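Local coordinates for WR4 (Caenorhabditis elegans, PDB 1M1S), which is of unknown function but belongs to the major sperm protein family, as a sperm-specific class P member with an immunoglobulin-like MSP domain, at residues S37-N47 against D80-A91. Sequence-based numbering, arbitrary orientation.
Sequences SRLAFKVKSSN and DKIVIQYAEVPA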
ATOM      1  N   SER A  37     -14.631 -10.820  -2.762  1.00 35.00           N
ATOM      2  CA  SER A  37     -14.460 -10.255  -4.084  1.00 35.00           C
ATOM      3  C   SER A  37     -13.009  -9.867  -4.211  1.00 35.00           C
ATOM      4  O   SER A  37     -12.305  -9.751  -3.217  1.00 35.00           O
ATOM      5  CB  SER A  37     -15.319  -9.010  -4.232  1.00 35.00           C
ATOM      6  OG  SER A  37     -14.847  -8.234  -5.312  1.00 35.00           O
ATOM      7  N   ARG A  38     -12.568  -9.662  -5.442  1.00 35.00           N
ATOM      8  CA  ARG A  38     -11.191  -9.275  -5.690  1.00 35.00           C
ATOM      9  C   ARG A  38     -11.044  -7.772  -5.475  1.00 35.00           C
ATOM     10  O   ARG A  38     -12.007  -7.008  -5.604  1.00 35.00           O
ATOM     11  CB  ARG A  38     -10.785  -9.678  -7.108  1.00 35.00           C
ATOM     12  CG  ARG A  38      -9.274  -9.804  -7.345  1.00 35.00           C
ATOM     13  CD  ARG A  38      -8.989 -10.935  -8.367  1.00 35.00           C
ATOM     14  NE  ARG A  38      -8.102 -10.562  -9.479  1.00 35.00           N
ATOM     15  CZ  ARG A  38      -8.472  -9.874 -10.557  1.00 35.00           C
ATOM     16  NH1 ARG A  38      -9.721  -9.452 -10.702  1.00 35.00           N
ATOM     17  NH2 ARG A  38      -7.589  -9.633 -11.504  1.00 35.00           N
ATOM     18  N   LEU A  39      -9.837  -7.371  -5.087  1.00 35.00           N
ATOM     19  CA  LEU A  39      -9.520  -5.972  -4.828  1.00 35.00           C
ATOM     20  C   LEU A  39      -8.359  -5.438  -5.677  1.00 35.00           C
ATOM     21  O   LEU A  39      -7.476  -6.186  -6.128  1.00 35.00           O
ATOM     22  CB  LEU A  39      -9.196  -5.760  -3.339  1.00 35.00           C
ATOM     23  CG  LEU A  39     -10.194  -6.151  -2.251  1.00 35.00           C
ATOM     24  CD1 LEU A  39      -9.499  -6.066  -0.911  1.00 35.00           C
ATOM     25  CD2 LEU A  39     -11.427  -5.266  -2.291  1.00 35.00           C
ATOM     26  N   ALA A  40      -8.393  -4.127  -5.892  1.00 35.00           N
ATOM     27  CA  ALA A  40      -7.374  -3.422  -6.638  1.00 35.00           C
ATOM     28  C   ALA A  40      -6.851  -2.429  -5.631  1.00 35.00           C
ATOM     29  O   ALA A  40      -7.616  -1.905  -4.844  1.00 35.00           O
ATOM     30  CB  ALA A  40      -7.995  -2.698  -7.818  1.00 35.00           C
ATOM     31  N   PHE A  41      -5.550  -2.223  -5.576  1.00 35.00           N
ATOM     32  CA  PHE A  41      -5.061  -1.249  -4.628  1.00 35.00           C
ATOM     33  C   PHE A  41      -4.164  -0.211  -5.283  1.00 35.00           C
ATOM     34  O   PHE A  41      -3.455  -0.514  -6.250  1.00 35.00           O
ATOM     35  CB  PHE A  41      -4.426  -1.916  -3.391  1.00 35.00           C
ATOM     36  CG  PHE A  41      -3.108  -2.608  -3.643  1.00 35.00           C
ATOM     37  CD1 PHE A  41      -1.906  -1.902  -3.570  1.00 35.00           C
ATOM     38  CD2 PHE A  41      -3.058  -3.974  -3.887  1.00 35.00           C
ATOM     39  CE1 PHE A  41      -0.668  -2.549  -3.726  1.00 35.00           C
ATOM     40  CE2 PHE A  41      -1.820  -4.639  -4.045  1.00 35.00           C
ATOM     41  CZ  PHE A  41      -0.623  -3.920  -3.966  1.00 35.00           C
ATOM     42  N   LYS A  42      -4.237   1.010  -4.755  1.00 35.00           N
ATOM     43  CA  LYS A  42      -3.455   2.148  -5.219  1.00 35.00           C
ATOM     44  C   LYS A  42      -2.619   2.634  -4.051  1.00 35.00           C
ATOM     45  O   LYS A  42      -3.156   2.843  -2.973  1.00 35.00           O
ATOM     46  CB  LYS A  42      -4.387   3.272  -5.644  1.00 35.00           C
ATOM     47  CG  LYS A  42      -3.660   4.546  -6.023  1.00 35.00           C
ATOM     48  CD  LYS A  42      -4.612   5.579  -6.526  1.00 35.00           C
ATOM     49  CE  LYS A  42      -3.865   6.830  -6.872  1.00 35.00           C
ATOM     50  NZ  LYS A  42      -4.743   7.894  -7.441  1.00 35.00           N
ATOM     51  N   VAL A  43      -1.329   2.875  -4.275  1.00 35.00           N
ATOM     52  CA  VAL A  43      -0.424   3.344  -3.214  1.00 35.00           C
ATOM     53  C   VAL A  43       0.076   4.797  -3.396  1.00 35.00           C
ATOM     54  O   VAL A  43       0.868   5.086  -4.293  1.00 35.00           O
ATOM     55  CB  VAL A  43       0.762   2.357  -3.057  1.00 35.00           C
ATOM     56  CG1 VAL A  43       1.619   2.705  -1.867  1.00 35.00           C
ATOM     57  CG2 VAL A  43       0.230   0.968  -2.916  1.00 35.00           C
ATOM     58  N   LYS A  44      -0.414   5.692  -2.535  1.00 35.00           N
ATOM     59  CA  LYS A  44      -0.070   7.114  -2.545  1.00 35.00           C
ATOM     60  C   LYS A  44       1.025   7.318  -1.532  1.00 35.00           C
ATOM     61  O   LYS A  44       0.868   6.990  -0.363  1.00 35.00           O
ATOM     62  CB  LYS A  44      -1.302   7.955  -2.205  1.00 35.00           C
ATOM     63  CG  LYS A  44      -2.467   7.642  -3.115  1.00 35.00           C
ATOM     64  CD  LYS A  44      -3.771   8.160  -2.576  1.00 35.00           C
ATOM     65  CE  LYS A  44      -4.092   9.540  -3.118  1.00 35.00           C
ATOM     66  NZ  LYS A  44      -5.564   9.771  -3.113  1.00 35.00           N
ATOM     67  N   SER A  45       2.136   7.859  -2.003  1.00 35.00           N
ATOM     68  CA  SER A  45       3.288   8.057  -1.157  1.00 35.00           C
ATOM     69  C   SER A  45       3.538   9.528  -0.913  1.00 35.00           C
ATOM     70  O   SER A  45       3.509  10.316  -1.845  1.00 35.00           O
ATOM     71  CB  SER A  45       4.488   7.417  -1.845  1.00 35.00           C
ATOM     72  OG  SER A  45       5.659   7.493  -1.059  1.00 35.00           O
ATOM     73  N   SER A  46       3.856   9.875   0.331  1.00 35.00           N
ATOM     74  CA  SER A  46       4.112  11.256   0.733  1.00 35.00           C
ATOM     75  C   SER A  46       5.511  11.695   0.369  1.00 35.00           C
ATOM     76  O   SER A  46       5.742  12.825  -0.047  1.00 35.00           O
ATOM     77  CB  SER A  46       3.958  11.398   2.247  1.00 35.00           C
ATOM     78  OG  SER A  46       5.098  10.878   2.900  1.00 35.00           O
ATOM     79  N   ASN A  47       6.444  10.770   0.491  1.00 35.00           N
ATOM     80  CA  ASN A  47       7.818  11.098   0.213  1.00 35.00           C
ATOM     81  C   ASN A  47       8.471  10.194  -0.798  1.00 35.00           C
ATOM     82  O   ASN A  47       9.141   9.213  -0.456  1.00 35.00           O
ATOM     83  CB  ASN A  47       8.610  11.089   1.508  1.00 35.00           C
ATOM     84  CG  ASN A  47      10.025  11.575   1.333  1.00 35.00           C
ATOM     85  OD1 ASN A  47      10.459  11.949   0.245  1.00 35.00           O
ATOM     86  ND2 ASN A  47      10.772  11.521   2.400  1.00 35.00           N
ATOM     87  N   ASP A  80       6.665  10.132   7.597  1.00 35.00           N
ATOM     88  CA  ASP A  80       5.960  10.241   6.319  1.00 35.00           C
ATOM     89  C   ASP A  80       4.861   9.196   6.285  1.00 35.00           C
ATOM     90  O   ASP A  80       4.747   8.394   7.209  1.00 35.00           O
ATOM     91  CB  ASP A  80       6.935  10.023   5.172  1.00 35.00           C
ATOM     92  CG  ASP A  80       7.787  11.229   4.916  1.00 35.00           C
ATOM     93  OD1 ASP A  80       7.251  12.209   4.378  1.00 35.00           O
ATOM     94  OD2 ASP A  80       8.976  11.210   5.273  1.00 35.00           O
ATOM     95  N   LYS A  81       4.048   9.179   5.233  1.00 35.00           N
ATOM     96  CA  LYS A  81       2.987   8.173   5.168  1.00 35.00           C
ATOM     97  C   LYS A  81       2.716   7.633   3.768  1.00 35.00           C
ATOM     98  O   LYS A  81       3.087   8.236   2.756  1.00 35.00           O
ATOM     99  CB  LYS A  81       1.679   8.719   5.736  1.00 35.00           C
ATOM    100  CG  LYS A  81       1.136   9.898   4.944  1.00 35.00           C
ATOM    101  CD  LYS A  81      -0.242  10.277   5.377  1.00 35.00           C
ATOM    102  CE  LYS A  81      -0.585  11.616   4.820  1.00 35.00           C
ATOM    103  NZ  LYS A  81      -2.014  11.828   5.049  1.00 35.00           N
ATOM    104  N   ILE A  82       2.001   6.515   3.735  1.00 35.00           N
ATOM    105  CA  ILE A  82       1.600   5.843   2.503  1.00 35.00           C
ATOM    106  C   ILE A  82       0.110   5.602   2.671  1.00 35.00           C
ATOM    107  O   ILE A  82      -0.324   5.142   3.729  1.00 35.00           O
ATOM    108  CB  ILE A  82       2.286   4.466   2.366  1.00 35.00           C
ATOM    109  CG1 ILE A  82       3.631   4.610   1.677  1.00 35.00           C
ATOM    110  CG2 ILE A  82       1.393   3.475   1.626  1.00 35.00           C
ATOM    111  CD1 ILE A  82       4.417   3.367   1.760  1.00 35.00           C
ATOM    112  N   VAL A  83      -0.681   5.971   1.672  1.00 35.00           N
ATOM    113  CA  VAL A  83      -2.113   5.747   1.770  1.00 35.00           C
ATOM    114  C   VAL A  83      -2.504   4.716   0.742  1.00 35.00           C
ATOM    115  O   VAL A  83      -2.344   4.947  -0.455  1.00 35.00           O
ATOM    116  CB  VAL A  83      -2.939   7.045   1.539  1.00 35.00           C
ATOM    117  CG1 VAL A  83      -4.413   6.777   1.777  1.00 35.00           C
ATOM    118  CG2 VAL A  83      -2.507   8.113   2.497  1.00 35.00           C
ATOM    119  N   ILE A  84      -3.002   3.575   1.203  1.00 35.00           N
ATOM    120  CA  ILE A  84      -3.417   2.529   0.282  1.00 35.00           C
ATOM    121  C   ILE A  84      -4.911   2.644   0.095  1.00 35.00           C
ATOM    122  O   ILE A  84      -5.660   2.619   1.068  1.00 35.00           O
ATOM    123  CB  ILE A  84      -3.072   1.115   0.800  1.00 35.00           C
ATOM    124  CG1 ILE A  84      -1.590   1.020   1.100  1.00 35.00           C
ATOM    125  CG2 ILE A  84      -3.403   0.055  -0.258  1.00 35.00           C
ATOM    126  CD1 ILE A  84      -1.299  -0.084   2.001  1.00 35.00           C
ATOM    127  N   GLN A  85      -5.324   2.885  -1.144  1.00 35.00           N
ATOM    128  CA  GLN A  85      -6.748   2.968  -1.479  1.00 35.00           C
ATOM    129  C   GLN A  85      -7.091   1.634  -2.113  1.00 35.00           C
ATOM    130  O   GLN A  85      -6.217   1.015  -2.725  1.00 35.00           O
ATOM    131  CB  GLN A  85      -7.021   4.077  -2.497  1.00 35.00           C
ATOM    132  CG  GLN A  85      -6.665   5.493  -2.036  1.00 35.00           C
ATOM    133  CD  GLN A  85      -7.287   6.568  -2.917  1.00 35.00           C
ATOM    134  OE1 GLN A  85      -7.458   6.372  -4.122  1.00 35.00           O
ATOM    135  NE2 GLN A  85      -7.660   7.702  -2.309  1.00 35.00           N
ATOM    136  N   TYR A  86      -8.324   1.161  -1.933  1.00 35.00           N
ATOM    137  CA  TYR A  86      -8.742  -0.108  -2.548  1.00 35.00           C
ATOM    138  C   TYR A  86     -10.092  -0.012  -3.213  1.00 35.00           C
ATOM    139  O   TYR A  86     -10.796   0.976  -3.063  1.00 35.00           O
ATOM    140  CB  TYR A  86      -8.726  -1.295  -1.568  1.00 35.00           C
ATOM    141  CG  TYR A  86      -9.528  -1.098  -0.316  1.00 35.00           C
ATOM    142  CD1 TYR A  86     -10.897  -1.436  -0.251  1.00 35.00           C
ATOM    143  CD2 TYR A  86      -8.927  -0.550   0.813  1.00 35.00           C
ATOM    144  CE1 TYR A  86     -11.634  -1.211   0.927  1.00 35.00           C
ATOM    145  CE2 TYR A  86      -9.637  -0.337   1.974  1.00 35.00           C
ATOM    146  CZ  TYR A  86     -10.980  -0.656   2.026  1.00 35.00           C
ATOM    147  OH  TYR A  86     -11.649  -0.346   3.174  1.00 35.00           O
ATOM    148  N   ALA A  87     -10.468  -1.059  -3.926  1.00 35.00           N
ATOM    149  CA  ALA A  87     -11.742  -1.061  -4.606  1.00 35.00           C
ATOM    150  C   ALA A  87     -12.040  -2.496  -4.923  1.00 35.00           C
ATOM    151  O   ALA A  87     -11.115  -3.261  -5.111  1.00 35.00           O
ATOM    152  CB  ALA A  87     -11.616  -0.282  -5.894  1.00 35.00           C
ATOM    153  N   GLU A  88     -13.315  -2.865  -4.994  1.00 35.00           N
ATOM    154  CA  GLU A  88     -13.704  -4.230  -5.340  1.00 35.00           C
ATOM    155  C   GLU A  88     -13.707  -4.353  -6.838  1.00 35.00           C
ATOM    156  O   GLU A  88     -14.090  -3.416  -7.531  1.00 35.00           O
ATOM    157  CB  GLU A  88     -15.080  -4.519  -4.816  1.00 35.00           C
ATOM    158  CG  GLU A  88     -15.063  -4.784  -3.359  1.00 35.00           C
ATOM    159  CD  GLU A  88     -16.361  -4.394  -2.707  1.00 35.00           C
ATOM    160  OE1 GLU A  88     -17.407  -4.464  -3.393  1.00 35.00           O
ATOM    161  OE2 GLU A  88     -16.330  -3.995  -1.516  1.00 35.00           O
ATOM    162  N   VAL A  89     -13.253  -5.487  -7.353  1.00 35.00           N
ATOM    163  CA  VAL A  89     -13.204  -5.664  -8.795  1.00 35.00           C
ATOM    164  C   VAL A  89     -13.658  -7.051  -9.265  1.00 35.00           C
ATOM    165  O   VAL A  89     -13.418  -8.065  -8.576  1.00 35.00           O
ATOM    166  CB  VAL A  89     -11.762  -5.381  -9.347  1.00 35.00           C
ATOM    167  CG1 VAL A  89     -11.366  -3.929  -9.115  1.00 35.00           C
ATOM    168  CG2 VAL A  89     -10.744  -6.313  -8.723  1.00 35.00           C
ATOM    169  N   PRO A  90     -14.346  -7.114 -10.433  1.00 35.00           N
ATOM    170  CA  PRO A  90     -14.790  -8.418 -10.932  1.00 35.00           C
ATOM    171  C   PRO A  90     -13.548  -9.149 -11.360  1.00 35.00           C
ATOM    172  O   PRO A  90     -12.558  -8.506 -11.750  1.00 35.00           O
ATOM    173  CB  PRO A  90     -15.584  -8.055 -12.180  1.00 35.00           C
ATOM    174  CG  PRO A  90     -16.008  -6.660 -11.931  1.00 35.00           C
ATOM    175  CD  PRO A  90     -14.789  -6.045 -11.346  1.00 35.00           C
ATOM    176  N   ALA A  91     -13.604 -10.477 -11.328  1.00 35.00           N
ATOM    177  CA  ALA A  91     -12.482 -11.300 -11.762  1.00 35.00           C
ATOM    178  C   ALA A  91     -11.983 -10.738 -13.122  1.00 35.00           C
ATOM    179  O   ALA A  91     -10.777 -10.541 -13.334  1.00 35.00           O
ATOM    180  CB  ALA A  91     -12.952 -12.746 -11.905  1.00 35.00           C
TER
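Two neighbouring antiparallel strands of the MSP beta sandwich, 38-45 and 80-89, meet here, and they illustrate how one backbone ladder can serve two unlike faces. In its regular middle, Lys42 and Gln85 exchange two backbone hydrogen bonds of 2.8 Å, Lys42 N to Gln85 O and Gln85 N to Lys42 O; Lys44 and Val83 repeat the pattern. On the face turned to the core, Val43 CG1 reaches Ile82 CG2 at 3.6 Å. Ile84 lies alongside Phe41, its CG2 branch 3.8 Å from Phe41 CB, and residues of strands 11-20 and 65-72 pack over this layer. The opposite face is mixed, with Lys42, Lys44 and Gln85 in the middle and small apolar residues toward Val89, where Ala40 CB meets Val89 CG1. Just past the end of strand 38-45, Ser46 OG, placed between its backbone N and carbonyl carbon (chi1 77°), accepts a hydrogen bond from Lys81 N at 3.1 Å and donates to Asp80 OD1 at 2.9 Å, arriving on the anti side of the carboxylate. Ser46 N binds Lys81 O at 3.0 Å. An alanine in place of Asp80 would probably leave the Ser46 hydroxyl without its acceptor and freer to turn. Such antiparallel pairing of neighbouring strands is characteristic of the immunoglobulin-like sandwich of MSP domains.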